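Long-range contacts in endonuclease and methylase LlaGI (PDB 5FFJ), which probably recognises a specific DNA sequence, methylates adenine within it and, as the full-length enzyme, couples ATP-driven motor activity to cleavage of unmodified DNA: residues A[735-740]-A[777-782]; A[853-858]-A[917-922]; A[1297-1302]-A[1328-1333]. All coordinates share one frame; numbering follows the deposited sequence.

How the contacts relate
Contacts 1 and 2 are two joints of one mixed sheet in the methyltransferase, where strands 776-780, 736-738, 850-853 and 915-922 run side by side and parallel. Their centres lie 12 Å apart, and Phe740 packs on Pro855, CD1 of the first 3.5 Å from CA of the second. Contact 2 meets the DNA, while contact 1 lies two strand pairings along the sheet, its nearest atom about 7 Å from the nucleic acid. Along the chain each contact closes before the next opens. Contact 3 lies in a small antiparallel sheet of the C-terminal specificity domain. Its centre is about 52 and 63 Å from those of contacts 2 and 1, consistent with separate modules for modification and sequence recognition.

Contact 1. Residues A[735-740]-A[777-782]; sequences HILDPF and HANEIV
His735 and His777 meet ring to ring beside two neighbouring parallel strands in the Rossmann-like methyltransferase fold. The strands are joined by a beta-alpha-beta crossover, and the 735-740 segment carries the Asp-Pro-Phe sequence that opens the first conserved motif of such enzymes. ND1 of His735 lies 3.1 Å from NE2 of His777 in a hydrogen bond whose proton could sit on either ring. Each nitrogen comes in at the edge of the other ring, near its plane, which makes the contact rim to rim with neither ring over the other's face; the planes are 23° apart. In His777, CG stands anti to the carbonyl carbon (chi1 -41°), which swings the imidazole back along the strand toward His735.

Behind the rings comes the backbone ladder. The strand axes approach to 4.6 Å at 10°, and His777 makes both of its backbone bonds to this one neighbouring strand: its N donates to Ile736 O at 3.0 Å, while its O accepts from Asp738 N at 3.0 Å. A weak bond, Asn779 N to Asp738 O at 3.4 Å, continues the pairing.

On the face shared by Leu737 and His777, the leucine's CD1 branch lies 3.6 Å from His777 CB, the two side chains crossing at about a right angle, and Trp906 of helix 899-910 packs on Leu737. The other face carries Asp738 and Ala778, against Phe746 and Ile747 of helix 745-760. There the two beta carbons meet directly, Asp738 CB lying 3.7 Å from Ala778 CB.

Contact 2. Residues A[853-858]-A[917-922]; sequences GNPPYS and IGFVSN. With nucleotides of chain B.
Tyr857 reaches across to strand 915-922 from the Asn-Pro-Pro-Tyr sequence, the motif IV of N6-adenine methyltransferases, and carries the adenine of DA11 of chain B on one ring face. Its CB is 3.5 Å from DA11 C8. With CG anti to the carbonyl carbon (chi1 -42°), the ring extends beneath the base: CG and CD1 lie under C5, C6 of the adenine sits over the ring centre, 3.7 Å above the plane, and CD2 and CE2 run under the C4, N3 and C2 side. CE1 and CZ each come 3.6 Å from Ser921 CA, and the opposite face receives the backbone N of Asn922, offset toward the rim. At the tip, OH donates to Val920 O at 2.9 Å, meeting that oxygen from above the carbonyl plane. The adenine stacked on this ring, with its N6 3.0 Å from Pro855 O, is consistent with a target base flipped into the pocket.

Further back, Gly853 pairs with the strand: its N donates to Gly918 O at 3.2 Å, and its O weakly accepts from Val920 N. Pro855 sits over a face of Phe919 in a CH-pi contact, CD being 3.7 Å from the ring centroid, while the CG2 branch of Ile917 covers the other face.

Contact 3. Residues A[1297-1302]-A[1328-1333]; sequences EVEISQ and TIKNIP
Glu1297 and Glu1299 pair in antiparallel fashion with Lys1330 and Thr1328, the strand axes 4.9 Å apart and 154° between their directions, at one edge of a three-stranded antiparallel sheet in the C-terminal specificity domain. Each of these two hydrogen-bonded pairs is closed by two backbone bonds. Lys1330 N donates to Glu1297 O at 2.9 Å, in the carbonyl plane. The reverse bond, Glu1297 N to Lys1330 O, is 3.0 Å. Val1298 and Ile1329 form the non-hydrogen-bonded pair between them.

The two faces differ sharply. Val1298 and Ile1329 share the apolar one, turned to helix 1377-1398, where Leu1383 and Leu1382 respectively touch them. The other carries Glu1297, Glu1299, Thr1328 and Lys1330. At the strand end, the amide of Asn1331 lies alongside the carboxylate of Glu1297 rather than bonding it, its ND2 donating instead to Gly1295 O. The extended chain of Glu1299 leaves its strand with CG anti to the carbonyl carbon (chi1 -56°) and crosses obliquely to Lys1330, diagonal to the register. The salt bridge formed there links the two strands on the polar face and would probably offset the charges of Glu1299 and Lys1330. In it the lysine NZ meets Glu1299 OE1 at 3.0 Å, from the syn side and 33° out of the carboxylate plane.

Contact 1. Residues A[735-740]-A[777-782]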
loop_
_atom_site.group_PDB
_atom_site.type_symbol
_atom_site.label_atom_id
_atom_site.label_comp_id
_atom_site.label_asym_id
_atom_site.label_seq_id
_atom_site.Cartn_x
_atom_site.Cartn_y
_atom_site.Cartn_z
ATOM N N HIS A 735 -4.705 -23.834 -26.129
ATOM C CA HIS A 735 -5.395 -22.706 -25.520
ATOM C C HIS A 735 -4.588 -22.123 -24.360
ATOM O O HIS A 735 -4.002 -22.858 -23.560
ATOM C CB HIS A 735 -6.788 -23.133 -25.049
ATOM C CG HIS A 735 -7.798 -23.203 -26.150
ATOM N ND1 HIS A 735 -8.911 -22.382 -26.189
ATOM C CD2 HIS A 735 -7.880 -23.989 -27.249
ATOM C CE1 HIS A 735 -9.625 -22.662 -27.260
ATOM N NE2 HIS A 735 -9.022 -23.633 -27.924
ATOM N N ILE A 736 -4.587 -20.795 -24.283
ATOM C CA ILE A 736 -3.756 -20.053 -23.344
ATOM C C ILE A 736 -4.616 -19.204 -22.419
ATOM O O ILE A 736 -5.363 -18.336 -22.877
ATOM C CB ILE A 736 -2.749 -19.151 -24.092
ATOM C CG1 ILE A 736 -1.706 -20.028 -24.794
ATOM C CG2 ILE A 736 -2.090 -18.152 -23.132
ATOM C CD1 ILE A 736 -0.584 -19.278 -25.477
ATOM N N LEU A 737 -4.494 -19.449 -21.116
ATOM C CA LEU A 737 -5.218 -18.680 -20.112
ATOM C C LEU A 737 -4.257 -17.822 -19.298
ATOM O O LEU A 737 -3.179 -18.271 -18.903
ATOM C CB LEU A 737 -6.013 -19.601 -19.178
ATOM C CG LEU A 737 -6.887 -18.897 -18.128
ATOM C CD1 LEU A 737 -7.877 -17.952 -18.792
ATOM C CD2 LEU A 737 -7.631 -19.899 -17.253
ATOM N N ASP A 738 -4.656 -16.573 -19.077
ATOM C CA ASP A 738 -3.950 -15.662 -18.189
ATOM C C ASP A 738 -4.889 -15.319 -17.020
ATOM O O ASP A 738 -5.604 -14.317 -17.074
ATOM C CB ASP A 738 -3.496 -14.409 -18.963
ATOM C CG ASP A 738 -2.752 -13.406 -18.094
ATOM O OD1 ASP A 738 -2.445 -13.727 -16.928
ATOM O OD2 ASP A 738 -2.456 -12.298 -18.593
ATOM N N PRO A 739 -4.898 -16.163 -15.963
ATOM C CA PRO A 739 -5.903 -16.067 -14.891
ATOM C C PRO A 739 -5.894 -14.754 -14.117
ATOM O O PRO A 739 -6.882 -14.443 -13.456
ATOM C CB PRO A 739 -5.537 -17.222 -13.951
ATOM C CG PRO A 739 -4.677 -18.124 -14.741
ATOM C CD PRO A 739 -3.935 -17.245 -15.692
ATOM N N PHE A 740 -4.789 -14.018 -14.171
ATOM C CA PHE A 740 -4.681 -12.740 -13.473
ATOM C C PHE A 740 -4.079 -11.706 -14.419
ATOM O O PHE A 740 -2.939 -11.264 -14.256
ATOM C CB PHE A 740 -3.849 -12.912 -12.204
ATOM C CG PHE A 740 -4.042 -14.253 -11.548
ATOM C CD1 PHE A 740 -3.188 -15.307 -11.835
ATOM C CD2 PHE A 740 -5.099 -14.472 -10.677
ATOM C CE1 PHE A 740 -3.364 -16.541 -11.245
ATOM C CE2 PHE A 740 -5.284 -15.709 -10.089
ATOM C CZ PHE A 740 -4.415 -16.745 -10.374
ATOM N N HIS A 777 -7.496 -16.443 -23.776
ATOM C CA HIS A 777 -8.393 -16.105 -22.680
ATOM C C HIS A 777 -7.646 -15.436 -21.534
ATOM O O HIS A 777 -6.480 -15.738 -21.274
ATOM C CB HIS A 777 -9.104 -17.357 -22.169
ATOM C CG HIS A 777 -9.553 -18.283 -23.256
ATOM N ND1 HIS A 777 -10.868 -18.374 -23.656
ATOM C CD2 HIS A 777 -8.861 -19.159 -24.022
ATOM C CE1 HIS A 777 -10.967 -19.269 -24.626
ATOM N NE2 HIS A 777 -9.766 -19.757 -24.865
ATOM N N ALA A 778 -8.327 -14.526 -20.850
ATOM C CA ALA A 778 -7.772 -13.881 -19.672
ATOM C C ALA A 778 -8.879 -13.218 -18.871
ATOM O O ALA A 778 -10.007 -13.079 -19.345
ATOM C CB ALA A 778 -6.727 -12.872 -20.064
ATOM N N ASN A 779 -8.555 -12.808 -17.652
ATOM C CA ASN A 779 -9.561 -12.265 -16.759
ATOM C C ASN A 779 -8.940 -11.464 -15.618
ATOM O O ASN A 779 -7.817 -11.742 -15.192
ATOM C CB ASN A 779 -10.426 -13.406 -16.216
ATOM C CG ASN A 779 -9.624 -14.665 -15.948
ATOM O OD1 ASN A 779 -8.399 -14.617 -15.862
ATOM N ND2 ASN A 779 -10.309 -15.803 -15.827
ATOM N N GLU A 780 -9.672 -10.455 -15.152
ATOM C CA GLU A 780 -9.230 -9.608 -14.048
ATOM C C GLU A 780 -10.359 -9.433 -13.043
ATOM O O GLU A 780 -11.531 -9.606 -13.379
ATOM C CB GLU A 780 -8.765 -8.244 -14.565
ATOM C CG GLU A 780 -7.379 -7.840 -14.080
ATOM C CD GLU A 780 -7.334 -7.498 -12.605
ATOM O OE1 GLU A 780 -6.348 -7.878 -11.940
ATOM O OE2 GLU A 780 -8.271 -6.841 -12.113
ATOM N N ILE A 781 -10.000 -9.082 -11.813
ATOM C CA ILE A 781 -10.969 -8.953 -10.733
ATOM C C ILE A 781 -11.306 -7.481 -10.486
ATOM O O ILE A 781 -12.292 -7.161 -9.819
ATOM C CB ILE A 781 -10.436 -9.617 -9.437
ATOM C CG1 ILE A 781 -11.477 -9.544 -8.317
ATOM C CG2 ILE A 781 -9.126 -8.977 -9.000
ATOM C CD1 ILE A 781 -11.180 -10.457 -7.151
ATOM N N VAL A 782 -10.492 -6.589 -11.047
ATOM C CA VAL A 782 -10.687 -5.150 -10.895
ATOM C C VAL A 782 -11.296 -4.542 -12.157
ATOM O O VAL A 782 -10.930 -4.909 -13.276
ATOM C CB VAL A 782 -9.361 -4.432 -10.582
ATOM C CG1 VAL A 782 -9.606 -2.957 -10.301
ATOM C CG2 VAL A 782 -8.669 -5.092 -9.400
#

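Contact 2. Residues A[853-858]-A[917-922]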
loop_
_atom_site.group_PDB
_atom_site.type_symbol
_atom_site.label_atom_id
_atom_site.label_comp_id
_atom_site.label_asym_id
_atom_site.label_seq_id
_atom_site.Cartn_x
_atom_site.Cartn_y
_atom_site.Cartn_z
ATOM N N GLY A 853 1.212 -16.115 -16.589
ATOM C CA GLY A 853 1.013 -14.821 -15.963
ATOM C C GLY A 853 1.778 -14.557 -14.680
ATOM O O GLY A 853 2.752 -15.238 -14.351
ATOM N N ASN A 854 1.320 -13.531 -13.969
ATOM C CA ASN A 854 1.884 -13.130 -12.690
ATOM C C ASN A 854 0.815 -13.253 -11.610
ATOM O O ASN A 854 0.078 -12.298 -11.355
ATOM C CB ASN A 854 2.414 -11.694 -12.766
ATOM C CG ASN A 854 3.183 -11.284 -11.524
ATOM O OD1 ASN A 854 3.101 -11.929 -10.478
ATOM N ND2 ASN A 854 3.937 -10.199 -11.635
ATOM N N PRO A 855 0.715 -14.434 -10.977
ATOM C CA PRO A 855 -0.330 -14.622 -9.967
ATOM C C PRO A 855 -0.125 -13.725 -8.752
ATOM O O PRO A 855 1.000 -13.303 -8.496
ATOM C CB PRO A 855 -0.198 -16.100 -9.592
ATOM C CG PRO A 855 1.206 -16.455 -9.933
ATOM C CD PRO A 855 1.551 -15.637 -11.134
ATOM N N PRO A 856 -1.203 -13.427 -8.014
ATOM C CA PRO A 856 -1.113 -12.536 -6.852
ATOM C C PRO A 856 -0.306 -13.134 -5.701
ATOM O O PRO A 856 -0.318 -14.353 -5.519
ATOM C CB PRO A 856 -2.579 -12.342 -6.448
ATOM C CG PRO A 856 -3.280 -13.548 -6.962
ATOM C CD PRO A 856 -2.573 -13.923 -8.228
ATOM N N TYR A 857 0.395 -12.283 -4.951
ATOM C CA TYR A 857 1.102 -12.710 -3.744
ATOM C C TYR A 857 0.420 -12.120 -2.510
ATOM O O TYR A 857 0.378 -10.900 -2.344
ATOM C CB TYR A 857 2.574 -12.273 -3.745
ATOM C CG TYR A 857 3.340 -12.424 -5.044
ATOM C CD1 TYR A 857 2.921 -13.294 -6.041
ATOM C CD2 TYR A 857 4.503 -11.697 -5.260
ATOM C CE1 TYR A 857 3.634 -13.421 -7.219
ATOM C CE2 TYR A 857 5.219 -11.819 -6.428
ATOM C CZ TYR A 857 4.783 -12.680 -7.405
ATOM O OH TYR A 857 5.502 -12.799 -8.573
ATOM N N SER A 858 -0.109 -12.979 -1.646
ATOM C CA SER A 858 -0.648 -12.533 -0.365
ATOM C C SER A 858 -0.764 -13.692 0.614
ATOM O O SER A 858 -1.423 -14.693 0.326
ATOM C CB SER A 858 -2.017 -11.872 -0.548
ATOM O OG SER A 858 -2.558 -11.472 0.702
ATOM N N ILE A 917 2.708 -24.731 -17.533
ATOM C CA ILE A 917 2.471 -23.505 -16.781
ATOM C C ILE A 917 3.722 -22.637 -16.854
ATOM O O ILE A 917 4.828 -23.149 -17.017
ATOM C CB ILE A 917 2.112 -23.782 -15.307
ATOM C CG1 ILE A 917 1.076 -24.909 -15.223
ATOM C CG2 ILE A 917 1.610 -22.500 -14.630
ATOM C CD1 ILE A 917 0.479 -25.110 -13.843
ATOM N N GLY A 918 3.536 -21.324 -16.758
ATOM C CA GLY A 918 4.641 -20.385 -16.722
ATOM C C GLY A 918 4.289 -19.176 -15.876
ATOM O O GLY A 918 3.429 -18.374 -16.250
ATOM N N PHE A 919 4.965 -19.048 -14.736
ATOM C CA PHE A 919 4.660 -18.010 -13.755
ATOM C C PHE A 919 5.901 -17.258 -13.285
ATOM O O PHE A 919 7.008 -17.802 -13.270
ATOM C CB PHE A 919 3.975 -18.623 -12.525
ATOM C CG PHE A 919 2.482 -18.807 -12.655
ATOM C CD1 PHE A 919 1.748 -18.174 -13.647
ATOM C CD2 PHE A 919 1.810 -19.613 -11.752
ATOM C CE1 PHE A 919 0.380 -18.354 -13.737
ATOM C CE2 PHE A 919 0.444 -19.796 -11.838
ATOM C CZ PHE A 919 -0.272 -19.167 -12.830
ATOM N N VAL A 920 5.693 -16.000 -12.904
ATOM C CA VAL A 920 6.623 -15.289 -12.040
ATOM C C VAL A 920 5.944 -15.219 -10.679
ATOM O O VAL A 920 4.813 -14.741 -10.565
ATOM C CB VAL A 920 6.981 -13.873 -12.564
ATOM C CG1 VAL A 920 5.730 -13.028 -12.807
ATOM C CG2 VAL A 920 7.921 -13.170 -11.595
ATOM N N SER A 921 6.618 -15.722 -9.651
ATOM C CA SER A 921 5.986 -15.897 -8.349
ATOM C C SER A 921 6.950 -15.680 -7.196
ATOM O O SER A 921 8.152 -15.497 -7.395
ATOM C CB SER A 921 5.388 -17.301 -8.249
ATOM O OG SER A 921 6.382 -18.285 -8.490
ATOM N N ASN A 922 6.403 -15.696 -5.986
ATOM C CA ASN A 922 7.217 -15.766 -4.785
ATOM C C ASN A 922 8.017 -17.064 -4.827
ATOM O O ASN A 922 7.444 -18.144 -4.965
ATOM C CB ASN A 922 6.339 -15.698 -3.533
ATOM C CG ASN A 922 7.143 -15.542 -2.257
ATOM O OD1 ASN A 922 8.334 -15.854 -2.211
ATOM N ND2 ASN A 922 6.489 -15.058 -1.207
ATOM P P DA B 11 2.943 -10.603 1.521
ATOM O OP1 DA B 11 1.890 -9.614 1.844
ATOM O OP2 DA B 11 2.569 -11.922 0.959
ATOM O "O5'" DA B 11 3.991 -9.902 0.534
ATOM C "C5'" DA B 11 3.748 -9.872 -0.866
ATOM C "C4'" DA B 11 4.478 -8.712 -1.512
ATOM O "O4'" DA B 11 4.461 -8.864 -2.959
ATOM C "C3'" DA B 11 3.858 -7.346 -1.257
ATOM O "O3'" DA B 11 4.836 -6.305 -1.365
ATOM C "C2'" DA B 11 2.828 -7.280 -2.374
ATOM C "C1'" DA B 11 3.625 -7.868 -3.534
ATOM N N9 DA B 11 2.831 -8.491 -4.591
ATOM C C8 DA B 11 1.553 -8.972 -4.510
ATOM N N7 DA B 11 1.115 -9.498 -5.631
ATOM C C5 DA B 11 2.183 -9.361 -6.502
ATOM C C6 DA B 11 2.361 -9.721 -7.852
ATOM N N6 DA B 11 1.417 -10.318 -8.584
ATOM N N1 DA B 11 3.550 -9.441 -8.423
ATOM C C2 DA B 11 4.492 -8.842 -7.687
ATOM N N3 DA B 11 4.439 -8.458 -6.415
ATOM C C4 DA B 11 3.247 -8.748 -5.876
ATOM P P DC B 10 7.394 -15.683 2.178
ATOM O OP1 DC B 10 6.924 -16.399 0.968
ATOM O OP2 DC B 10 8.851 -15.563 2.419
ATOM O "O5'" DC B 10 6.756 -14.216 2.221
ATOM C "C5'" DC B 10 5.355 -14.052 2.044
ATOM C "C4'" DC B 10 4.774 -13.096 3.074
ATOM O "O4'" DC B 10 5.370 -13.354 4.379
ATOM C "C3'" DC B 10 5.018 -11.611 2.781
ATOM O "O3'" DC B 10 3.796 -10.875 2.854
ATOM C "C2'" DC B 10 6.018 -11.186 3.851
ATOM C "C1'" DC B 10 5.696 -12.128 4.995
ATOM N N1 DC B 10 6.841 -12.342 5.941
ATOM C C2 DC B 10 6.804 -11.803 7.238
ATOM O O2 DC B 10 5.814 -11.154 7.601
ATOM N N3 DC B 10 7.862 -12.013 8.063
ATOM C C4 DC B 10 8.914 -12.718 7.636
ATOM N N4 DC B 10 9.935 -12.902 8.479
ATOM C C5 DC B 10 8.964 -13.266 6.325
ATOM C C6 DC B 10 7.921 -13.054 5.522
#

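Contact 3. Residues A[1297-1302]-A[1328-1333]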
loop_
_atom_site.group_PDB
_atom_site.type_symbol
_atom_site.label_atom_id
_atom_site.label_comp_id
_atom_site.label_asym_id
_atom_site.label_seq_id
_atom_site.Cartn_x
_atom_site.Cartn_y
_atom_site.Cartn_z
ATOM N N GLU A 1297 39.712 4.632 22.629
ATOM C CA GLU A 1297 39.747 5.884 23.379
ATOM C C GLU A 1297 38.371 6.546 23.347
ATOM O O GLU A 1297 37.654 6.451 22.351
ATOM C CB GLU A 1297 40.807 6.829 22.808
ATOM C CG GLU A 1297 40.963 8.132 23.580
ATOM C CD GLU A 1297 42.056 9.016 23.013
ATOM O OE1 GLU A 1297 42.695 8.610 22.019
ATOM O OE2 GLU A 1297 42.276 10.118 23.560
ATOM N N VAL A 1298 38.014 7.214 24.442
ATOM C CA VAL A 1298 36.701 7.838 24.583
ATOM C C VAL A 1298 36.841 9.332 24.874
ATOM O O VAL A 1298 37.285 9.727 25.954
ATOM C CB VAL A 1298 35.882 7.174 25.713
ATOM C CG1 VAL A 1298 34.440 7.669 25.697
ATOM C CG2 VAL A 1298 35.925 5.657 25.586
ATOM N N GLU A 1299 36.455 10.156 23.903
ATOM C CA GLU A 1299 36.550 11.607 24.026
ATOM C C GLU A 1299 35.216 12.206 24.456
ATOM O O GLU A 1299 34.222 12.079 23.744
ATOM C CB GLU A 1299 36.990 12.228 22.699
ATOM C CG GLU A 1299 38.301 11.683 22.150
ATOM C CD GLU A 1299 38.652 12.262 20.790
ATOM O OE1 GLU A 1299 37.744 12.787 20.111
ATOM O OE2 GLU A 1299 39.837 12.195 20.402
ATOM N N ILE A 1300 35.204 12.865 25.614
ATOM C CA ILE A 1300 33.986 13.470 26.149
ATOM C C ILE A 1300 34.150 14.976 26.326
ATOM O O ILE A 1300 34.869 15.429 27.216
ATOM C CB ILE A 1300 33.595 12.840 27.502
ATOM C CG1 ILE A 1300 33.446 11.321 27.347
ATOM C CG2 ILE A 1300 32.305 13.472 28.032
ATOM C CD1 ILE A 1300 33.114 10.583 28.627
ATOM N N SER A 1301 33.475 15.746 25.479
ATOM C CA SER A 1301 33.513 17.202 25.566
ATOM C C SER A 1301 32.847 17.676 26.853
ATOM O O SER A 1301 33.506 18.221 27.738
ATOM C CB SER A 1301 32.827 17.832 24.353
ATOM O OG SER A 1301 31.446 17.514 24.328
ATOM N N GLN A 1302 31.536 17.470 26.938
ATOM C CA GLN A 1302 30.774 17.763 28.147
ATOM C C GLN A 1302 30.009 16.509 28.574
ATOM O O GLN A 1302 29.804 15.602 27.767
ATOM C CB GLN A 1302 29.819 18.939 27.914
ATOM C CG GLN A 1302 28.724 18.685 26.886
ATOM C CD GLN A 1302 27.621 19.729 26.936
ATOM O OE1 GLN A 1302 27.523 20.508 27.886
ATOM N NE2 GLN A 1302 26.782 19.750 25.907
ATOM N N THR A 1328 32.491 10.704 21.582
ATOM C CA THR A 1328 32.866 9.866 20.445
ATOM C C THR A 1328 33.845 8.783 20.897
ATOM O O THR A 1328 34.583 8.966 21.868
ATOM C CB THR A 1328 33.513 10.683 19.304
ATOM O OG1 THR A 1328 34.841 11.071 19.678
ATOM C CG2 THR A 1328 32.689 11.923 18.986
ATOM N N ILE A 1329 33.846 7.663 20.183
ATOM C CA ILE A 1329 34.709 6.531 20.497
ATOM C C ILE A 1329 35.612 6.247 19.305
ATOM O O ILE A 1329 35.125 6.083 18.190
ATOM C CB ILE A 1329 33.888 5.269 20.841
ATOM C CG1 ILE A 1329 32.899 5.560 21.972
ATOM C CG2 ILE A 1329 34.804 4.122 21.235
ATOM C CD1 ILE A 1329 31.560 6.089 21.507
ATOM N N LYS A 1330 36.920 6.185 19.540
ATOM C CA LYS A 1330 37.890 6.023 18.460
ATOM C C LYS A 1330 38.795 4.813 18.676
ATOM O O LYS A 1330 38.880 4.279 19.781
ATOM C CB LYS A 1330 38.736 7.293 18.318
ATOM C CG LYS A 1330 37.966 8.471 17.734
ATOM C CD LYS A 1330 38.794 9.747 17.700
ATOM C CE LYS A 1330 38.172 10.777 16.765
ATOM N NZ LYS A 1330 38.398 12.178 17.215
ATOM N N ASN A 1331 39.459 4.394 17.601
ATOM C CA ASN A 1331 40.396 3.273 17.625
ATOM C C ASN A 1331 39.735 1.940 17.968
ATOM O O ASN A 1331 40.328 1.102 18.646
ATOM C CB ASN A 1331 41.533 3.550 18.612
ATOM C CG ASN A 1331 42.218 4.875 18.352
ATOM O OD1 ASN A 1331 42.131 5.426 17.253
ATOM N ND2 ASN A 1331 42.908 5.394 19.361
ATOM N N ILE A 1332 38.512 1.740 17.488
ATOM C CA ILE A 1332 37.824 0.465 17.665
ATOM C C ILE A 1332 38.412 -0.576 16.715
ATOM O O ILE A 1332 38.517 -0.319 15.516
ATOM C CB ILE A 1332 36.313 0.594 17.401
ATOM C CG1 ILE A 1332 35.688 1.598 18.373
ATOM C CG2 ILE A 1332 35.633 -0.775 17.520
ATOM C CD1 ILE A 1332 34.233 1.914 18.087
ATOM N N PRO A 1333 38.798 -1.755 17.238
ATOM C CA PRO A 1333 39.303 -2.794 16.329
ATOM C C PRO A 1333 38.245 -3.231 15.321
ATOM O O PRO A 1333 37.132 -3.588 15.709
ATOM C CB PRO A 1333 39.674 -3.948 17.270
ATOM C CG PRO A 1333 39.843 -3.323 18.608
ATOM C CD PRO A 1333 38.876 -2.175 18.647
#